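Long-range contacts in DUF4848 domain-containing protein (Bacteroides thetaiotaomicron, PDB 4LB8), which is of unknown function but belongs to the DUF4848 family and is probably an exported lipoprotein: residues M103-D108 and T146-R151; Q68-E73 and E92-K97; R179-Y184 and R276-D281. All blocks are in the same frame, centred on the assembly; numbering follows the deposited sequence.

Overall arrangement
Interactions 1 and 2 sit together in the helical part of the chain, their centres about 17 Å apart, and touch where Phe104 of 103-108 packs on Tyr94 and Lys95 of 92-97. Interaction 3 lies on the other side of the chain's centre, in the beta-rich part, about 32 Å and 40 Å from their centres. Interaction 1 lays a loop over one face of a buried phenylalanine at a helix start, beside the buried Met103, with no hydrogen bond across. Interaction 2 joins two helices through a buried tyrosine's bond to a carbonyl and an exposed lysine's salt bridge. Interaction 3 packs a hairpin loop on a strand through two buried valines, with Arg179 at their outer end.

Interaction 1. Residues M103-D108 and T146-R151; sequences MFNTID and TDFKER
Asn105 lies against the ring of Phe148, and this pair is the tightly packed part of the contact between loop 103-108 and the start of helix 148-152. The CA of Asn105 stands over one face, 3.9 Å from the centroid of the Phe148 ring, a CH-pi contact. Its amide crosses the ring at a slant, the planes 33° apart, and comes nearest at one corner, where Asn105 OD1 is 3.2 Å from Phe148 CE2. That amide is fixed by its own loop: Asn105 OD1 accepts from Ile107 N in the carbonyl plane at 2.9 Å, making an Asx turn, and from Asp108 N above the plane, while ND2 bonds Asp111. Phe148 CG is anti to the backbone N (chi1 -177°), which carries the ring toward the loop. Met103, present as selenomethionine, meets it at about a right angle, its CE 3.8 Å from Phe148 CD1. A bend at chi3 (76°) also lays this methyl group against Arg151 CD, and Tyr115 brings a further ring to Phe148.

On the solvent side Thr106, Ile107 and Lys149 are exposed. Ile107 CD1 approaches the ring only at its edge, 4.4 Å from Phe148 CD2. Lys149 merely rests its aliphatic chain on the loop, with CG 3.4 Å from Thr106 OG1 and CE 3.9 Å from Ile107 CG1. Replacing Asn105 with an alanine would probably leave Ile107 N and Asp108 N without their shared acceptor and Asp111 without its amide mate, setting the turn free to shift against the ring.

Asp147 caps the helix by accepting from Glu150 N, and Arg151 makes a cation-pi contact with Tyr184 of the second subunit. Because no hydrogen bond joins the two segments, their mutual hold is by dispersion and ring contacts, while the polar groups of Asn105 and Asp147 shape each segment from within.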
loop_
_atom_site.group_PDB
_atom_site.type_symbol
_atom_site.label_atom_id
_atom_site.label_comp_id
_atom_site.label_asym_id
_atom_site.label_seq_id
_atom_site.Cartn_x
_atom_site.Cartn_y
_atom_site.Cartn_z
HETATM N N MSE A 103 17.422 -12.241 -12.604
HETATM C CA MSE A 103 16.360 -12.742 -11.747
HETATM C C MSE A 103 15.055 -12.002 -12.065
HETATM O O MSE A 103 15.073 -10.794 -12.289
HETATM C CB MSE A 103 16.895 -12.400 -10.353
HETATM C CG MSE A 103 16.065 -12.739 -9.212
HETATM SE SE MSE A 103 17.048 -12.144 -7.663
HETATM C CE MSE A 103 16.806 -10.284 -7.668
ATOM N N PHE A 104 13.931 -12.715 -12.102
ATOM C CA PHE A 104 12.628 -12.104 -12.399
ATOM C C PHE A 104 11.780 -12.034 -11.130
ATOM O O PHE A 104 12.090 -12.725 -10.151
ATOM C CB PHE A 104 11.907 -12.837 -13.561
ATOM C CG PHE A 104 12.539 -12.497 -14.898
ATOM C CD1 PHE A 104 12.191 -11.327 -15.574
ATOM C CD2 PHE A 104 13.582 -13.270 -15.411
ATOM C CE1 PHE A 104 12.820 -10.980 -16.774
ATOM C CE2 PHE A 104 14.237 -12.900 -16.599
ATOM C CZ PHE A 104 13.844 -11.764 -17.277
ATOM N N ASN A 105 10.782 -11.140 -11.115
ATOM C CA ASN A 105 9.915 -10.906 -9.962
ATOM C C ASN A 105 8.947 -12.064 -9.777
ATOM O O ASN A 105 8.068 -12.297 -10.623
ATOM C CB ASN A 105 9.155 -9.582 -10.116
ATOM C CG ASN A 105 8.491 -9.049 -8.869
ATOM O OD1 ASN A 105 8.090 -9.774 -7.971
ATOM N ND2 ASN A 105 8.297 -7.755 -8.820
ATOM N N THR A 106 9.117 -12.774 -8.639
ATOM C CA THR A 106 8.335 -13.944 -8.218
ATOM C C THR A 106 7.076 -13.550 -7.421
ATOM O O THR A 106 6.196 -14.390 -7.218
ATOM C CB THR A 106 9.204 -14.903 -7.391
ATOM O OG1 THR A 106 9.794 -14.195 -6.297
ATOM C CG2 THR A 106 10.271 -15.567 -8.210
ATOM N N ILE A 107 6.995 -12.293 -6.965
ATOM C CA ILE A 107 5.850 -11.809 -6.195
ATOM C C ILE A 107 4.795 -11.198 -7.157
ATOM O O ILE A 107 3.660 -11.678 -7.185
ATOM C CB ILE A 107 6.298 -10.818 -5.082
ATOM C CG1 ILE A 107 7.348 -11.483 -4.153
ATOM C CG2 ILE A 107 5.091 -10.294 -4.293
ATOM C CD1 ILE A 107 8.098 -10.522 -3.204
ATOM N N ASP A 108 5.167 -10.160 -7.936
ATOM C CA ASP A 108 4.255 -9.510 -8.885
ATOM C C ASP A 108 4.615 -9.905 -10.332
ATOM O O ASP A 108 5.638 -9.463 -10.868
ATOM C CB ASP A 108 4.301 -7.988 -8.680
ATOM C CG ASP A 108 3.384 -7.163 -9.556
ATOM O OD1 ASP A 108 2.631 -7.758 -10.365
ATOM O OD2 ASP A 108 3.426 -5.913 -9.444
ATOM N N THR A 146 19.488 -15.400 -3.336
ATOM C CA THR A 146 19.108 -16.781 -3.692
ATOM C C THR A 146 17.891 -16.744 -4.616
ATOM O O THR A 146 17.850 -17.441 -5.632
ATOM C CB THR A 146 18.822 -17.605 -2.430
ATOM O OG1 THR A 146 17.821 -16.913 -1.674
ATOM C CG2 THR A 146 20.083 -17.827 -1.569
ATOM N N ASP A 147 16.928 -15.880 -4.267
ATOM C CA ASP A 147 15.660 -15.687 -4.966
ATOM C C ASP A 147 15.253 -14.223 -4.889
ATOM O O ASP A 147 15.816 -13.487 -4.078
ATOM C CB ASP A 147 14.565 -16.597 -4.347
ATOM C CG ASP A 147 14.375 -16.454 -2.836
ATOM O OD1 ASP A 147 13.954 -15.365 -2.390
ATOM O OD2 ASP A 147 14.609 -17.449 -2.106
ATOM N N PHE A 148 14.262 -13.807 -5.708
ATOM C CA PHE A 148 13.761 -12.431 -5.731
ATOM C C PHE A 148 13.127 -12.025 -4.375
ATOM O O PHE A 148 13.259 -10.871 -3.954
ATOM C CB PHE A 148 12.752 -12.228 -6.882
ATOM C CG PHE A 148 12.288 -10.794 -6.971
ATOM C CD1 PHE A 148 13.080 -9.827 -7.584
ATOM C CD2 PHE A 148 11.117 -10.387 -6.346
ATOM C CE1 PHE A 148 12.698 -8.490 -7.589
ATOM C CE2 PHE A 148 10.747 -9.047 -6.339
ATOM C CZ PHE A 148 11.531 -8.109 -6.977
ATOM N N LYS A 149 12.441 -12.978 -3.709
ATOM C CA LYS A 149 11.772 -12.803 -2.420
ATOM C C LYS A 149 12.776 -12.385 -1.328
ATOM O O LYS A 149 12.433 -11.583 -0.468
ATOM C CB LYS A 149 11.017 -14.084 -2.018
ATOM C CG LYS A 149 9.806 -14.391 -2.904
ATOM C CD LYS A 149 8.738 -15.239 -2.184
ATOM C CE LYS A 149 7.354 -15.158 -2.807
ATOM N NZ LYS A 149 7.154 -16.149 -3.900
ATOM N N GLU A 150 14.025 -12.850 -1.414
ATOM C CA GLU A 150 15.075 -12.492 -0.460
ATOM C C GLU A 150 15.447 -10.983 -0.587
ATOM O O GLU A 150 15.737 -10.341 0.424
ATOM C CB GLU A 150 16.286 -13.401 -0.668
ATOM C CG GLU A 150 17.244 -13.458 0.507
ATOM C CD GLU A 150 18.652 -13.894 0.131
ATOM O OE1 GLU A 150 18.783 -14.826 -0.697
ATOM O OE2 GLU A 150 19.622 -13.285 0.639
ATOM N N ARG A 151 15.368 -10.415 -1.807
ATOM C CA ARG A 151 15.652 -9.006 -2.082
ATOM C C ARG A 151 14.569 -8.079 -1.505
ATOM O O ARG A 151 14.905 -7.023 -0.965
ATOM C CB ARG A 151 15.798 -8.766 -3.595
ATOM C CG ARG A 151 16.216 -7.353 -3.972
ATOM C CD ARG A 151 16.112 -7.138 -5.457
ATOM N NE ARG A 151 16.339 -5.735 -5.800
ATOM C CZ ARG A 151 15.374 -4.872 -6.107
ATOM N NH1 ARG A 151 14.103 -5.267 -6.135
ATOM N NH2 ARG A 151 15.671 -3.616 -6.410
#

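Interaction 2. Residues Q68-E73 and E92-K97; sequences QEADGE and EKYKHK
Tyr94 and Lys97 of one helix reach Ala70 and Glu73 of the other across an antiparallel helical hairpin formed by helices 63-80 and 84-98. The segment axes run at 175° and come no nearer than 11.6 Å, a wide spacing that long side chains bridge. Trans to its main-chain nitrogen, the Tyr94 ring reaches across to the facing helix, where its hydroxyl donates to Ala70 O at 2.7 Å. The hydroxyl of this buried tyrosine is thus satisfied by a main-chain carbonyl. Ala70 CB lies beside it, 3.7 Å from Tyr94 OH.

Glu73 slides past the ring edge, its carboxylate turned 85° from the ring plane. Its OE1 accepts from the exposed Lys97 NZ at 2.9 Å in a salt bridge and is also hydrogen-bonded to Tyr98 OH, so one carboxylate oxygen has two partners. Asp71 OD1 forms a salt bridge with Arg208 of the second subunit. Leu74 and Ile77 add apolar cover to Tyr94. The tyrosine bond is steeply tilted: Tyr94 OH stands 72° out of the carbonyl plane of Ala70, well away from a lone-pair direction.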
loop_
_atom_site.group_PDB
_atom_site.type_symbol
_atom_site.label_atom_id
_atom_site.label_comp_id
_atom_site.label_asym_id
_atom_site.label_seq_id
_atom_site.Cartn_x
_atom_site.Cartn_y
_atom_site.Cartn_z
ATOM N N GLN A 68 21.624 -3.038 -19.792
ATOM C CA GLN A 68 21.273 -2.055 -20.823
ATOM C C GLN A 68 20.554 -2.772 -21.985
ATOM O O GLN A 68 19.465 -2.363 -22.395
ATOM C CB GLN A 68 22.528 -1.336 -21.359
ATOM C CG GLN A 68 23.215 -0.401 -20.403
ATOM C CD GLN A 68 22.662 1.002 -20.444
ATOM O OE1 GLN A 68 22.049 1.469 -19.473
ATOM N NE2 GLN A 68 22.912 1.729 -21.544
ATOM N N GLU A 69 21.166 -3.866 -22.477
ATOM C CA GLU A 69 20.659 -4.688 -23.570
ATOM C C GLU A 69 19.306 -5.312 -23.232
ATOM O O GLU A 69 18.390 -5.270 -24.060
ATOM C CB GLU A 69 21.663 -5.799 -23.896
ATOM C CG GLU A 69 22.930 -5.322 -24.575
ATOM C CD GLU A 69 23.891 -6.429 -24.966
ATOM O OE1 GLU A 69 23.545 -7.621 -24.781
ATOM O OE2 GLU A 69 24.989 -6.101 -25.473
ATOM N N ALA A 70 19.190 -5.896 -22.012
ATOM C CA ALA A 70 18.002 -6.589 -21.528
ATOM C C ALA A 70 16.815 -5.644 -21.499
ATOM O O ALA A 70 15.758 -5.994 -22.031
ATOM C CB ALA A 70 18.265 -7.173 -20.145
ATOM N N ASP A 71 17.024 -4.419 -20.936
ATOM C CA ASP A 71 16.050 -3.332 -20.798
ATOM C C ASP A 71 15.628 -2.789 -22.190
ATOM O O ASP A 71 14.423 -2.645 -22.457
ATOM C CB ASP A 71 16.601 -2.215 -19.884
ATOM C CG ASP A 71 16.471 -2.482 -18.381
ATOM O OD1 ASP A 71 15.641 -3.341 -17.991
ATOM O OD2 ASP A 71 17.133 -1.774 -17.594
ATOM N N GLY A 72 16.613 -2.560 -23.065
ATOM C CA GLY A 72 16.395 -2.137 -24.445
ATOM C C GLY A 72 15.545 -3.143 -25.199
ATOM O O GLY A 72 14.552 -2.761 -25.804
ATOM N N GLU A 73 15.879 -4.444 -25.096
ATOM C CA GLU A 73 15.141 -5.556 -25.710
ATOM C C GLU A 73 13.696 -5.719 -25.114
ATOM O O GLU A 73 12.797 -6.109 -25.856
ATOM C CB GLU A 73 15.942 -6.869 -25.562
ATOM C CG GLU A 73 15.379 -8.053 -26.341
ATOM C CD GLU A 73 16.164 -9.353 -26.353
ATOM O OE1 GLU A 73 17.362 -9.343 -25.981
ATOM O OE2 GLU A 73 15.584 -10.382 -26.776
ATOM N N GLU A 92 8.639 -15.208 -23.230
ATOM C CA GLU A 92 9.098 -16.515 -22.742
ATOM C C GLU A 92 10.527 -16.754 -23.205
ATOM O O GLU A 92 11.365 -17.230 -22.423
ATOM C CB GLU A 92 8.186 -17.672 -23.204
ATOM C CG GLU A 92 6.992 -17.936 -22.291
ATOM C CD GLU A 92 7.282 -18.266 -20.834
ATOM O OE1 GLU A 92 7.853 -19.350 -20.576
ATOM O OE2 GLU A 92 6.909 -17.455 -19.951
ATOM N N LYS A 93 10.810 -16.370 -24.471
ATOM C CA LYS A 93 12.122 -16.486 -25.112
ATOM C C LYS A 93 13.090 -15.508 -24.434
ATOM O O LYS A 93 14.200 -15.905 -24.091
ATOM C CB LYS A 93 12.007 -16.263 -26.634
ATOM C CG LYS A 93 11.238 -17.399 -27.319
ATOM C CD LYS A 93 10.906 -17.149 -28.787
ATOM C CE LYS A 93 10.485 -18.411 -29.523
ATOM N NZ LYS A 93 9.109 -18.856 -29.162
ATOM N N TYR A 94 12.627 -14.269 -24.151
ATOM C CA TYR A 94 13.361 -13.224 -23.427
ATOM C C TYR A 94 13.803 -13.718 -22.025
ATOM O O TYR A 94 14.989 -13.612 -21.695
ATOM C CB TYR A 94 12.487 -11.963 -23.304
ATOM C CG TYR A 94 13.083 -10.840 -22.479
ATOM C CD1 TYR A 94 13.919 -9.888 -23.060
ATOM C CD2 TYR A 94 12.763 -10.693 -21.130
ATOM C CE1 TYR A 94 14.445 -8.837 -22.311
ATOM C CE2 TYR A 94 13.295 -9.655 -20.366
ATOM C CZ TYR A 94 14.118 -8.719 -20.965
ATOM O OH TYR A 94 14.598 -7.675 -20.216
ATOM N N LYS A 95 12.843 -14.225 -21.198
ATOM C CA LYS A 95 13.118 -14.748 -19.853
ATOM C C LYS A 95 14.163 -15.856 -19.927
ATOM O O LYS A 95 15.187 -15.735 -19.267
ATOM C CB LYS A 95 11.847 -15.258 -19.198
ATOM C CG LYS A 95 10.938 -14.167 -18.701
ATOM C CD LYS A 95 9.733 -14.758 -17.954
ATOM C CE LYS A 95 9.901 -14.766 -16.447
ATOM N NZ LYS A 95 8.631 -15.094 -15.740
ATOM N N HIS A 96 13.974 -16.870 -20.809
ATOM C CA HIS A 96 14.945 -17.943 -21.007
ATOM C C HIS A 96 16.359 -17.373 -21.265
ATOM O O HIS A 96 17.331 -17.863 -20.682
ATOM C CB HIS A 96 14.517 -18.870 -22.163
ATOM C CG HIS A 96 15.536 -19.933 -22.479
ATOM N ND1 HIS A 96 15.608 -21.115 -21.745
ATOM C CD2 HIS A 96 16.542 -19.931 -23.391
ATOM C CE1 HIS A 96 16.634 -21.792 -22.245
ATOM N NE2 HIS A 96 17.231 -21.121 -23.234
ATOM N N LYS A 97 16.454 -16.330 -22.118
ATOM C CA LYS A 97 17.687 -15.652 -22.509
ATOM C C LYS A 97 18.411 -14.998 -21.312
ATOM O O LYS A 97 19.621 -15.188 -21.177
ATOM C CB LYS A 97 17.398 -14.595 -23.601
ATOM C CG LYS A 97 18.649 -13.886 -24.134
ATOM C CD LYS A 97 18.357 -12.903 -25.261
ATOM C CE LYS A 97 19.624 -12.244 -25.776
ATOM N NZ LYS A 97 19.359 -11.262 -26.868
#

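Interaction 3. Residues R179-Y184 and R276-D281; sequences RKVGLY and RGVPYD
Arg179 and Gly277 bring the two backbones closest, with their CA atoms 6.1 Å apart. Segment 179-184 is extended throughout, whereas 276-281 turns at Arg276 and Gly277, straightens at Val278 and Pro279, and enters a short 3-10 turn at Tyr280. No hydrogen bond passes between them. The strand spends its backbone bonds on its two neighbours instead: Val181 and Leu183 pair with strand 171-175, and Lys180, Gly182 and Tyr184 with strand 191-201. On the loop side, Val278 N is held by Ser275 OG.

The loop joins the adjacent antiparallel strands 268-275 and 284-289, making it the connection of a beta hairpin that belongs to a different sheet from strand 179-188. The two sheets face each other here: Val181 and Leu183 both pack on Ile273 of strand 268-275, and the loop extends this apolar layer toward the start of strand 179-188.

Val278 carries most of the loop's side of the contact. Its CB lies 3.9 Å from Val181 CG1, the two side chains crossing at a slant. Val181 CG1 occupies the space between its own backbone N and carbonyl carbon (chi1 69°), and it is this branch that meets Val278. Val278 reaches farther along the strand through CG2, which touches Arg179 CB and lies 3.9 Å from Arg179 O. Ser174 and Gln176 also touch Val278.

At the outer end the methylene part of Arg179 runs over the loop, its CG 4.0 Å from Gly277 O. There is little room beneath it, since a beta carbon on Gly277 would come within 3.1 Å of Arg179 CG. Beyond this, the guanidinium group of Arg179 makes a cation-pi contact with Tyr209.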
loop_
_atom_site.group_PDB
_atom_site.type_symbol
_atom_site.label_atom_id
_atom_site.label_comp_id
_atom_site.label_asym_id
_atom_site.label_seq_id
_atom_site.Cartn_x
_atom_site.Cartn_y
_atom_site.Cartn_z
ATOM N N ARG A 179 -4.929 9.823 7.425
ATOM C CA ARG A 179 -6.350 9.671 7.103
ATOM C C ARG A 179 -6.614 8.320 6.388
ATOM O O ARG A 179 -5.816 7.922 5.544
ATOM C CB ARG A 179 -6.855 10.831 6.225
ATOM C CG ARG A 179 -6.740 12.239 6.807
ATOM C CD ARG A 179 -7.637 12.483 8.001
ATOM N NE ARG A 179 -7.482 13.834 8.541
ATOM C CZ ARG A 179 -6.596 14.180 9.473
ATOM N NH1 ARG A 179 -5.764 13.275 9.977
ATOM N NH2 ARG A 179 -6.523 15.432 9.896
ATOM N N LYS A 180 -7.724 7.634 6.731
ATOM C CA LYS A 180 -8.217 6.369 6.136
ATOM C C LYS A 180 -9.658 6.524 5.670
ATOM O O LYS A 180 -10.442 7.201 6.337
ATOM C CB LYS A 180 -8.236 5.182 7.149
ATOM C CG LYS A 180 -6.936 4.682 7.688
ATOM C CD LYS A 180 -7.130 3.765 8.913
ATOM C CE LYS A 180 -7.555 2.350 8.600
ATOM N NZ LYS A 180 -7.487 1.479 9.805
ATOM N N VAL A 181 -10.037 5.804 4.614
ATOM C CA VAL A 181 -11.428 5.758 4.162
ATOM C C VAL A 181 -11.723 4.350 3.581
ATOM O O VAL A 181 -10.868 3.734 2.964
ATOM C CB VAL A 181 -11.814 6.929 3.208
ATOM C CG1 VAL A 181 -11.123 6.828 1.857
ATOM C CG2 VAL A 181 -13.334 7.064 3.065
ATOM N N GLY A 182 -12.918 3.855 3.824
ATOM C CA GLY A 182 -13.358 2.567 3.315
ATOM C C GLY A 182 -14.830 2.519 2.949
ATOM O O GLY A 182 -15.634 3.300 3.460
ATOM N N LEU A 183 -15.162 1.608 2.025
ATOM C CA LEU A 183 -16.505 1.264 1.591
ATOM C C LEU A 183 -16.555 -0.267 1.480
ATOM O O LEU A 183 -15.898 -0.862 0.613
ATOM C CB LEU A 183 -16.915 1.963 0.286
ATOM C CG LEU A 183 -18.352 1.692 -0.221
ATOM C CD1 LEU A 183 -19.393 1.987 0.823
ATOM C CD2 LEU A 183 -18.617 2.471 -1.487
ATOM N N TYR A 184 -17.286 -0.887 2.425
ATOM C CA TYR A 184 -17.430 -2.324 2.565
ATOM C C TYR A 184 -18.868 -2.701 2.251
ATOM O O TYR A 184 -19.788 -2.092 2.796
ATOM C CB TYR A 184 -16.965 -2.777 3.981
ATOM C CG TYR A 184 -15.506 -2.422 4.206
ATOM C CD1 TYR A 184 -14.487 -3.275 3.778
ATOM C CD2 TYR A 184 -15.139 -1.165 4.699
ATOM C CE1 TYR A 184 -13.141 -2.897 3.849
ATOM C CE2 TYR A 184 -13.796 -0.778 4.772
ATOM C CZ TYR A 184 -12.802 -1.650 4.350
ATOM O OH TYR A 184 -11.479 -1.305 4.457
ATOM N N ARG A 276 -13.188 13.822 2.378
ATOM C CA ARG A 276 -12.670 15.183 2.524
ATOM C C ARG A 276 -11.144 15.135 2.812
ATOM O O ARG A 276 -10.391 15.927 2.254
ATOM C CB ARG A 276 -13.414 15.894 3.651
ATOM C CG ARG A 276 -13.188 17.402 3.723
ATOM C CD ARG A 276 -14.070 18.021 4.783
ATOM N NE ARG A 276 -13.890 17.373 6.088
ATOM C CZ ARG A 276 -14.676 17.578 7.142
ATOM N NH1 ARG A 276 -15.696 18.421 7.064
ATOM N NH2 ARG A 276 -14.435 16.949 8.289
ATOM N N GLY A 277 -10.717 14.161 3.624
ATOM C CA GLY A 277 -9.317 13.955 3.983
ATOM C C GLY A 277 -8.486 13.158 2.994
ATOM O O GLY A 277 -7.271 13.343 2.960
ATOM N N VAL A 278 -9.110 12.227 2.219
ATOM C CA VAL A 278 -8.418 11.375 1.238
ATOM C C VAL A 278 -8.763 11.903 -0.160
ATOM O O VAL A 278 -9.908 11.831 -0.560
ATOM C CB VAL A 278 -8.677 9.848 1.417
ATOM C CG1 VAL A 278 -7.928 9.041 0.372
ATOM C CG2 VAL A 278 -8.258 9.381 2.807
ATOM N N PRO A 279 -7.801 12.506 -0.891
ATOM C CA PRO A 279 -8.142 13.150 -2.186
ATOM C C PRO A 279 -8.506 12.171 -3.297
ATOM O O PRO A 279 -8.033 11.047 -3.282
ATOM C CB PRO A 279 -6.856 13.917 -2.542
ATOM C CG PRO A 279 -5.784 13.194 -1.813
ATOM C CD PRO A 279 -6.383 12.736 -0.531
ATOM N N TYR A 280 -9.298 12.620 -4.278
ATOM C CA TYR A 280 -9.797 11.825 -5.414
ATOM C C TYR A 280 -8.667 11.010 -6.076
ATOM O O TYR A 280 -8.838 9.825 -6.336
ATOM C CB TYR A 280 -10.511 12.743 -6.436
ATOM C CG TYR A 280 -10.924 12.062 -7.724
ATOM C CD1 TYR A 280 -12.084 11.293 -7.792
ATOM C CD2 TYR A 280 -10.176 12.216 -8.885
ATOM C CE1 TYR A 280 -12.473 10.673 -8.982
ATOM C CE2 TYR A 280 -10.563 11.617 -10.083
ATOM C CZ TYR A 280 -11.709 10.842 -10.126
ATOM O OH TYR A 280 -12.055 10.231 -11.307
ATOM N N ASP A 281 -7.509 11.620 -6.279
ATOM C CA ASP A 281 -6.312 10.988 -6.842
ATOM C C ASP A 281 -5.967 9.680 -6.109
ATOM O O ASP A 281 -5.568 8.686 -6.731
ATOM C CB ASP A 281 -5.157 12.008 -6.719
ATOM C CG ASP A 281 -3.764 11.488 -6.887
ATOM O OD1 ASP A 281 -3.327 11.340 -8.045
ATOM O OD2 ASP A 281 -3.070 11.312 -5.858
#